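Local coordinates for MDM10 isoform 1 (Saccharomyces cerevisiae, PDB 7BTX), which helps tether the endoplasmic reticulum to mitochondria as part of the ERMES complex and acts in late assembly of the TOM complex of the mitochondrial outer membrane, at residues P40-S48 / N57-S65; R423-W431 / S441-T449. One frame throughout, in Å; residues are numbered along the deposited sequence.

Contact 1: P40-S48 / N57-S65; sequences PSAIHLQIS and NSLDFSTRS
Leu-45 and Phe-61 face each other as a hydrogen-bonded pair in the antiparallel beta hairpin of strands 44-48 and 55-62, part of the beta-barrel wall of this outer-membrane protein. The bond from Leu-45 N to Phe-61 O is short and nearly straight (2.9 Å). Phe-61 places CG between its backbone N and carbonyl carbon, chi1 64°, which lays the ring beside Leu-45; the two side chains run side by side, and Leu-45 CB sits over one ring face in a CH-pi contact, 4.2 Å from the centroid. Leu-45 CD2 adds an apolar touch to CZ. Further along that face, Ile-47 CG2 meets Leu-59 CD2 at 4.1 Å.

The other face is polar: His-44, Gln-46 and Ser-48 stand opposite Ser-62, Asp-60 and Ser-58 as non-hydrogen-bonded pairs. With CG opposite its own N (chi1 -173°), His-44 leans its imidazole across to the partner strand. ND1 lies against Ser-62 CB, while NE2 rests 3.4 Å from Asp-60 CB; Asp-60 OD2 comes in at the ring edge, its carboxylate plane turned 69° from the imidazole. An alanine here would take away the ring that spans Ser-62 and Asp-60, and is likely to leave the Asp-60 carboxylate without its imidazole neighbour and freer to turn.

Beyond strand 55-62 the chain turns, and Ser-62 OG accepts a bond from Ser-65 N, an ST motif. Strands 68-76 and 491-492 flank the hairpin, and the chain of another protein packs near Ile-47, Asn-57 and Leu-59. Where the chain leads into strand 44-48 and out of 55-62, Ser-41 O lies over one face of the Arg-64 guanidinium, 3.8 Å from NH1.

Contact 2: R423-W431 / S441-T449; sequences RDKTLKLLW and SAGTELVFT
Backbone hydrogen bonds come first where Leu-427 meets Leu-446 and Leu-429 meets Thr-444, the hydrogen-bonded pairs of an antiparallel beta hairpin. Leu-429 N gives Thr-444 O a nearly straight bond of 2.8 Å (167°), against 135° for the return bond from Thr-444 N to Leu-429 O, and Leu-427 and Leu-446 bond to each other in both directions. Just before strand 426-434 begins and just after 439-447 ends, Phe-448 N bonds Lys-425 O at 3.2 Å, so the pairing runs on into the loop.

The apolar contacts gather on the face of Leu-427, Leu-429, Thr-444 and Leu-446. Leu-427 presents CB and CD2 to Phe-448 CE2, CB lying in the ring plane at its edge, 3.6 Å from CE2. Leu-446 CD1 touches both leucines. Leu-429 and Thr-444 lie alongside each other; the methyl CG2 of Thr-444 sits 3.8 Å from Leu-429 CD1 because OG1 takes the place anti to the backbone N (chi1 -176°). On the reverse face, Leu-430 CD1 packs on Gly-443 CA at 3.8 Å.

Charged side chains here meet through their carbons. Lys-428 and Glu-445 run the same way, CG to CG 3.7 Å, but NZ stays 6.2 Å from OE2. Instead the lysine bends away to bond Leu-35 O and Phe-37 O, with a cation-pi contact to the Phe-37 ring. Glu-445 OE2 lies near Thr-426 CG2.

Strand 413-420 pairs with the other edge of 426-434, where Trp-416 meets the Trp-431 ring, while Gly-443 and Val-447 form backbone bonds to Gly-486 and Phe-481 on the far side of 439-447.

In the fold
Both contacts are neighbouring-strand hairpins of one barrel wall, contact 1 near the start of the chain and contact 2 near its end, with centres about 21 Å apart. They touch through Pro-40, whose CD lies 3.9 Å from Leu-430 CD1 and whose CG lies 3.8 Å from Ser-441 O. The C-terminal segment lies between them: Gly-486 bonds to Gly-443 of contact 2, and Tyr-491 pairs with Gln-46 and Ser-48 of contact 1. First strand and last strand, 44-48 and 491-492, run parallel, the arrangement that closes mitochondrial outer-membrane barrels of the porin type.

Contact 1: P40-S48 / N57-S65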
loop_
_atom_site.group_PDB
_atom_site.type_symbol
_atom_site.label_atom_id
_atom_site.label_comp_id
_atom_site.label_asym_id
_atom_site.label_seq_id
_atom_site.Cartn_x
_atom_site.Cartn_y
_atom_site.Cartn_z
ATOM N N PRO D 40 21.510 -5.690 -3.845
ATOM C CA PRO D 40 20.297 -4.901 -3.624
ATOM C C PRO D 40 19.362 -4.981 -4.818
ATOM O O PRO D 40 19.791 -5.138 -5.962
ATOM C CB PRO D 40 20.832 -3.479 -3.431
ATOM C CG PRO D 40 22.266 -3.645 -3.103
ATOM C CD PRO D 40 22.714 -4.845 -3.845
ATOM N N SER D 41 18.064 -4.879 -4.542
ATOM C CA SER D 41 17.046 -5.065 -5.567
ATOM C C SER D 41 16.313 -3.771 -5.905
ATOM O O SER D 41 15.462 -3.754 -6.798
ATOM C CB SER D 41 16.050 -6.138 -5.139
ATOM O OG SER D 41 15.418 -5.780 -3.925
ATOM N N ALA D 42 16.645 -2.681 -5.218
ATOM C CA ALA D 42 16.019 -1.382 -5.433
ATOM C C ALA D 42 16.926 -0.327 -4.825
ATOM O O ALA D 42 17.913 -0.647 -4.159
ATOM C CB ALA D 42 14.631 -1.300 -4.809
ATOM N N ILE D 43 16.580 0.939 -5.054
ATOM C CA ILE D 43 17.287 2.030 -4.393
ATOM C C ILE D 43 16.838 2.096 -2.943
ATOM O O ILE D 43 15.639 2.161 -2.655
ATOM C CB ILE D 43 17.035 3.362 -5.112
ATOM C CG1 ILE D 43 17.100 3.172 -6.624
ATOM C CG2 ILE D 43 18.035 4.401 -4.654
ATOM C CD1 ILE D 43 18.471 2.829 -7.139
ATOM N N HIS D 44 17.798 2.076 -2.025
ATOM C CA HIS D 44 17.509 1.887 -0.610
ATOM C C HIS D 44 18.358 2.855 0.194
ATOM O O HIS D 44 19.582 2.856 0.065
ATOM C CB HIS D 44 17.784 0.441 -0.198
ATOM C CG HIS D 44 17.370 0.117 1.200
ATOM N ND1 HIS D 44 16.178 -0.508 1.494
ATOM C CD2 HIS D 44 17.994 0.315 2.385
ATOM C CE1 HIS D 44 16.078 -0.667 2.802
ATOM N NE2 HIS D 44 17.168 -0.178 3.365
ATOM N N LEU D 45 17.716 3.680 1.013
ATOM C CA LEU D 45 18.410 4.640 1.855
ATOM C C LEU D 45 18.287 4.216 3.309
ATOM O O LEU D 45 17.327 3.547 3.691
ATOM C CB LEU D 45 17.857 6.055 1.682
ATOM C CG LEU D 45 18.229 6.863 0.435
ATOM C CD1 LEU D 45 17.406 6.483 -0.786
ATOM C CD2 LEU D 45 18.104 8.337 0.710
ATOM N N GLN D 46 19.269 4.604 4.117
ATOM C CA GLN D 46 19.281 4.225 5.520
ATOM C C GLN D 46 20.110 5.227 6.304
ATOM O O GLN D 46 21.192 5.612 5.870
ATOM C CB GLN D 46 19.833 2.810 5.712
ATOM C CG GLN D 46 20.035 2.421 7.158
ATOM C CD GLN D 46 20.190 0.946 7.356
ATOM O OE1 GLN D 46 20.125 0.171 6.407
ATOM N NE2 GLN D 46 20.393 0.541 8.597
ATOM N N ILE D 47 19.593 5.659 7.447
ATOM C CA ILE D 47 20.333 6.513 8.363
ATOM C C ILE D 47 20.207 5.924 9.759
ATOM O O ILE D 47 19.116 5.520 10.170
ATOM C CB ILE D 47 19.844 7.977 8.293
ATOM C CG1 ILE D 47 20.418 8.824 9.431
ATOM C CG2 ILE D 47 18.331 8.045 8.194
ATOM C CD1 ILE D 47 20.387 10.292 9.169
ATOM N N SER D 48 21.331 5.819 10.461
ATOM C CA SER D 48 21.382 5.255 11.797
ATOM C C SER D 48 22.010 6.262 12.747
ATOM O O SER D 48 22.759 7.148 12.338
ATOM C CB SER D 48 22.165 3.943 11.818
ATOM O OG SER D 48 22.252 3.426 13.132
ATOM N N ASN D 57 19.118 4.291 17.189
ATOM C CA ASN D 57 17.995 4.415 16.279
ATOM C C ASN D 57 18.435 4.175 14.850
ATOM O O ASN D 57 19.477 4.668 14.422
ATOM C CB ASN D 57 17.344 5.787 16.391
ATOM C CG ASN D 57 16.239 5.813 17.395
ATOM O OD1 ASN D 57 15.326 5.003 17.331
ATOM N ND2 ASN D 57 16.328 6.710 18.352
ATOM N N SER D 58 17.629 3.417 14.123
ATOM C CA SER D 58 17.812 3.177 12.706
ATOM C C SER D 58 16.555 3.602 11.967
ATOM O O SER D 58 15.475 3.689 12.547
ATOM C CB SER D 58 18.113 1.704 12.431
ATOM O OG SER D 58 18.221 1.447 11.044
ATOM N N LEU D 59 16.715 3.889 10.680
ATOM C CA LEU D 59 15.594 4.212 9.808
ATOM C C LEU D 59 15.993 3.891 8.385
ATOM O O LEU D 59 17.079 4.269 7.954
ATOM C CB LEU D 59 15.201 5.682 9.920
ATOM C CG LEU D 59 14.018 6.245 9.134
ATOM C CD1 LEU D 59 13.405 7.248 9.982
ATOM C CD2 LEU D 59 14.425 6.930 7.850
ATOM N N ASP D 60 15.110 3.227 7.655
ATOM C CA ASP D 60 15.358 2.955 6.255
ATOM C C ASP D 60 14.074 3.094 5.462
ATOM O O ASP D 60 12.979 2.847 5.967
ATOM C CB ASP D 60 15.949 1.561 6.040
ATOM C CG ASP D 60 15.227 0.497 6.824
ATOM O OD1 ASP D 60 14.504 0.857 7.766
ATOM O OD2 ASP D 60 15.370 -0.698 6.494
ATOM N N PHE D 61 14.226 3.502 4.208
ATOM C CA PHE D 61 13.136 3.480 3.250
ATOM C C PHE D 61 13.722 3.183 1.885
ATOM O O PHE D 61 14.834 3.610 1.573
ATOM C CB PHE D 61 12.345 4.797 3.227
ATOM C CG PHE D 61 13.133 5.993 2.781
ATOM C CD1 PHE D 61 13.936 6.683 3.674
ATOM C CD2 PHE D 61 13.035 6.457 1.480
ATOM C CE1 PHE D 61 14.651 7.792 3.273
ATOM C CE2 PHE D 61 13.747 7.562 1.070
ATOM C CZ PHE D 61 14.554 8.233 1.969
ATOM N N SER D 62 12.977 2.446 1.083
ATOM C CA SER D 62 13.372 2.135 -0.274
ATOM C C SER D 62 12.301 2.625 -1.234
ATOM O O SER D 62 11.340 3.286 -0.845
ATOM C CB SER D 62 13.613 0.635 -0.438
ATOM O OG SER D 62 12.423 -0.094 -0.214
ATOM N N THR D 63 12.489 2.314 -2.515
ATOM C CA THR D 63 11.416 2.527 -3.476
ATOM C C THR D 63 10.332 1.472 -3.309
ATOM O O THR D 63 9.137 1.776 -3.392
ATOM C CB THR D 63 11.967 2.516 -4.897
ATOM O OG1 THR D 63 12.424 1.199 -5.218
ATOM C CG2 THR D 63 13.121 3.492 -5.028
ATOM N N ARG D 64 10.731 0.227 -3.059
ATOM C CA ARG D 64 9.787 -0.869 -2.882
ATOM C C ARG D 64 9.038 -0.759 -1.563
ATOM O O ARG D 64 7.842 -1.059 -1.495
ATOM C CB ARG D 64 10.511 -2.214 -2.948
ATOM C CG ARG D 64 11.169 -2.509 -4.280
ATOM C CD ARG D 64 10.185 -3.065 -5.295
ATOM N NE ARG D 64 10.799 -3.226 -6.611
ATOM C CZ ARG D 64 11.516 -4.281 -6.984
ATOM N NH1 ARG D 64 12.031 -4.333 -8.203
ATOM N NH2 ARG D 64 11.717 -5.288 -6.146
ATOM N N SER D 65 9.730 -0.327 -0.514
ATOM C CA SER D 65 9.137 -0.275 0.815
ATOM C C SER D 65 9.335 1.096 1.444
ATOM O O SER D 65 10.417 1.681 1.347
ATOM C CB SER D 65 9.734 -1.360 1.710
ATOM O OG SER D 65 9.172 -1.307 3.006
#

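Contact 2: R423-W431 / S441-T449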
loop_
_atom_site.group_PDB
_atom_site.type_symbol
_atom_site.label_atom_id
_atom_site.label_comp_id
_atom_site.label_asym_id
_atom_site.label_seq_id
_atom_site.Cartn_x
_atom_site.Cartn_y
_atom_site.Cartn_z
ATOM N N ARG D 423 25.752 -23.561 -12.564
ATOM C CA ARG D 423 24.481 -24.271 -12.621
ATOM C C ARG D 423 23.334 -23.303 -12.869
ATOM O O ARG D 423 22.431 -23.586 -13.664
ATOM C CB ARG D 423 24.265 -25.059 -11.327
ATOM C CG ARG D 423 22.870 -25.646 -11.142
ATOM C CD ARG D 423 22.527 -26.660 -12.224
ATOM N NE ARG D 423 23.408 -27.823 -12.200
ATOM C CZ ARG D 423 23.536 -28.680 -13.208
ATOM N NH1 ARG D 423 22.839 -28.502 -14.321
ATOM N NH2 ARG D 423 24.360 -29.711 -13.106
ATOM N N ASP D 424 23.364 -22.146 -12.214
ATOM C CA ASP D 424 22.369 -21.110 -12.439
ATOM C C ASP D 424 22.785 -20.121 -13.518
ATOM O O ASP D 424 21.932 -19.367 -14.001
ATOM C CB ASP D 424 22.092 -20.363 -11.134
ATOM C CG ASP D 424 21.448 -21.247 -10.085
ATOM O OD1 ASP D 424 20.214 -21.427 -10.135
ATOM O OD2 ASP D 424 22.174 -21.765 -9.211
ATOM N N LYS D 425 24.070 -20.121 -13.886
ATOM C CA LYS D 425 24.648 -19.317 -14.967
ATOM C C LYS D 425 24.419 -17.821 -14.741
ATOM O O LYS D 425 23.884 -17.108 -15.588
ATOM C CB LYS D 425 24.121 -19.768 -16.335
ATOM C CG LYS D 425 25.069 -19.506 -17.510
ATOM C CD LYS D 425 26.534 -19.709 -17.147
ATOM C CE LYS D 425 27.442 -19.390 -18.321
ATOM N NZ LYS D 425 28.858 -19.212 -17.897
ATOM N N THR D 426 24.839 -17.359 -13.570
ATOM C CA THR D 426 24.685 -15.970 -13.179
ATOM C C THR D 426 26.048 -15.314 -13.043
ATOM O O THR D 426 27.090 -15.961 -13.140
ATOM C CB THR D 426 23.915 -15.840 -11.862
ATOM O OG1 THR D 426 24.590 -16.576 -10.839
ATOM C CG2 THR D 426 22.506 -16.372 -12.012
ATOM N N LEU D 427 26.024 -14.004 -12.822
ATOM C CA LEU D 427 27.240 -13.243 -12.561
ATOM C C LEU D 427 26.830 -12.054 -11.700
ATOM O O LEU D 427 26.283 -11.075 -12.211
ATOM C CB LEU D 427 27.908 -12.801 -13.855
ATOM C CG LEU D 427 29.072 -11.811 -13.763
ATOM C CD1 LEU D 427 30.197 -12.378 -12.941
ATOM C CD2 LEU D 427 29.568 -11.437 -15.139
ATOM N N LYS D 428 27.065 -12.159 -10.399
ATOM C CA LYS D 428 26.773 -11.059 -9.497
ATOM C C LYS D 428 27.971 -10.133 -9.409
ATOM O O LYS D 428 29.106 -10.580 -9.261
ATOM C CB LYS D 428 26.417 -11.583 -8.110
ATOM C CG LYS D 428 25.152 -12.399 -8.069
ATOM C CD LYS D 428 25.253 -13.519 -7.064
ATOM C CE LYS D 428 25.359 -12.989 -5.654
ATOM N NZ LYS D 428 25.435 -14.093 -4.665
ATOM N N LEU D 429 27.716 -8.838 -9.513
ATOM C CA LEU D 429 28.728 -7.823 -9.286
ATOM C C LEU D 429 28.262 -6.925 -8.155
ATOM O O LEU D 429 27.065 -6.711 -7.977
ATOM C CB LEU D 429 28.987 -6.982 -10.535
ATOM C CG LEU D 429 29.483 -7.684 -11.795
ATOM C CD1 LEU D 429 28.342 -7.935 -12.758
ATOM C CD2 LEU D 429 30.556 -6.847 -12.450
ATOM N N LEU D 430 29.211 -6.400 -7.390
ATOM C CA LEU D 430 28.864 -5.559 -6.256
ATOM C C LEU D 430 30.017 -4.623 -5.959
ATOM O O LEU D 430 31.151 -5.072 -5.794
ATOM C CB LEU D 430 28.545 -6.398 -5.017
ATOM C CG LEU D 430 28.056 -5.642 -3.781
ATOM C CD1 LEU D 430 26.615 -5.223 -3.935
ATOM C CD2 LEU D 430 28.228 -6.481 -2.545
ATOM N N TRP D 431 29.727 -3.333 -5.893
ATOM C CA TRP D 431 30.681 -2.343 -5.431
ATOM C C TRP D 431 30.212 -1.806 -4.088
ATOM O O TRP D 431 29.013 -1.655 -3.861
ATOM C CB TRP D 431 30.831 -1.204 -6.438
ATOM C CG TRP D 431 31.743 -0.135 -5.974
ATOM C CD1 TRP D 431 33.092 -0.199 -5.891
ATOM C CD2 TRP D 431 31.371 1.163 -5.510
ATOM N NE1 TRP D 431 33.595 0.980 -5.408
ATOM C CE2 TRP D 431 32.554 1.835 -5.165
ATOM C CE3 TRP D 431 30.152 1.824 -5.352
ATOM C CZ2 TRP D 431 32.555 3.132 -4.674
ATOM C CZ3 TRP D 431 30.155 3.106 -4.865
ATOM C CH2 TRP D 431 31.347 3.749 -4.531
ATOM N N SER D 441 26.523 1.325 -1.855
ATOM C CA SER D 441 26.636 -0.086 -2.234
ATOM C C SER D 441 25.823 -0.339 -3.502
ATOM O O SER D 441 24.640 -0.674 -3.434
ATOM C CB SER D 441 26.175 -0.979 -1.093
ATOM O OG SER D 441 26.164 -2.337 -1.477
ATOM N N ALA D 442 26.474 -0.224 -4.654
ATOM C CA ALA D 442 25.848 -0.503 -5.938
ATOM C C ALA D 442 26.148 -1.933 -6.357
ATOM O O ALA D 442 27.268 -2.414 -6.180
ATOM C CB ALA D 442 26.343 0.466 -7.008
ATOM N N GLY D 443 25.152 -2.609 -6.916
ATOM C CA GLY D 443 25.350 -3.985 -7.314
ATOM C C GLY D 443 24.324 -4.521 -8.285
ATOM O O GLY D 443 23.140 -4.204 -8.178
ATOM N N THR D 444 24.758 -5.348 -9.230
ATOM C CA THR D 444 23.879 -5.920 -10.237
ATOM C C THR D 444 24.103 -7.419 -10.344
ATOM O O THR D 444 25.067 -7.970 -9.813
ATOM C CB THR D 444 24.094 -5.273 -11.609
ATOM O OG1 THR D 444 23.139 -5.799 -12.535
ATOM C CG2 THR D 444 25.484 -5.559 -12.119
ATOM N N GLU D 445 23.186 -8.073 -11.045
ATOM C CA GLU D 445 23.274 -9.491 -11.345
ATOM C C GLU D 445 22.939 -9.686 -12.815
ATOM O O GLU D 445 22.067 -9.001 -13.351
ATOM C CB GLU D 445 22.323 -10.304 -10.468
ATOM C CG GLU D 445 22.491 -11.800 -10.594
ATOM C CD GLU D 445 21.515 -12.574 -9.741
ATOM O OE1 GLU D 445 20.576 -11.957 -9.204
ATOM O OE2 GLU D 445 21.686 -13.802 -9.602
ATOM N N LEU D 446 23.647 -10.586 -13.480
ATOM C CA LEU D 446 23.376 -10.889 -14.873
ATOM C C LEU D 446 22.993 -12.355 -14.995
ATOM O O LEU D 446 23.305 -13.165 -14.126
ATOM C CB LEU D 446 24.588 -10.574 -15.753
ATOM C CG LEU D 446 25.255 -9.222 -15.499
ATOM C CD1 LEU D 446 26.461 -9.045 -16.387
ATOM C CD2 LEU D 446 24.283 -8.098 -15.726
ATOM N N VAL D 447 22.278 -12.690 -16.064
ATOM C CA VAL D 447 21.922 -14.068 -16.379
ATOM C C VAL D 447 22.286 -14.313 -17.834
ATOM O O VAL D 447 21.800 -13.609 -18.723
ATOM C CB VAL D 447 20.429 -14.358 -16.132
ATOM C CG1 VAL D 447 20.064 -15.716 -16.674
ATOM C CG2 VAL D 447 20.109 -14.295 -14.655
ATOM N N PHE D 448 23.130 -15.311 -18.078
ATOM C CA PHE D 448 23.854 -15.414 -19.335
ATOM C C PHE D 448 23.190 -16.312 -20.368
ATOM O O PHE D 448 23.797 -16.576 -21.409
ATOM C CB PHE D 448 25.277 -15.899 -19.074
ATOM C CG PHE D 448 26.258 -14.791 -18.878
ATOM C CD1 PHE D 448 26.923 -14.238 -19.957
ATOM C CD2 PHE D 448 26.501 -14.285 -17.615
ATOM C CE1 PHE D 448 27.828 -13.210 -19.777
ATOM C CE2 PHE D 448 27.400 -13.258 -17.430
ATOM C CZ PHE D 448 28.064 -12.718 -18.514
ATOM N N THR D 449 21.971 -16.778 -20.125
ATOM C CA THR D 449 21.239 -17.507 -21.158
ATOM C C THR D 449 19.736 -17.314 -20.988
ATOM O O THR D 449 19.090 -16.657 -21.806
ATOM C CB THR D 449 21.573 -19.018 -21.145
ATOM O OG1 THR D 449 22.873 -19.225 -21.712
ATOM C CG2 THR D 449 20.553 -19.806 -21.952
#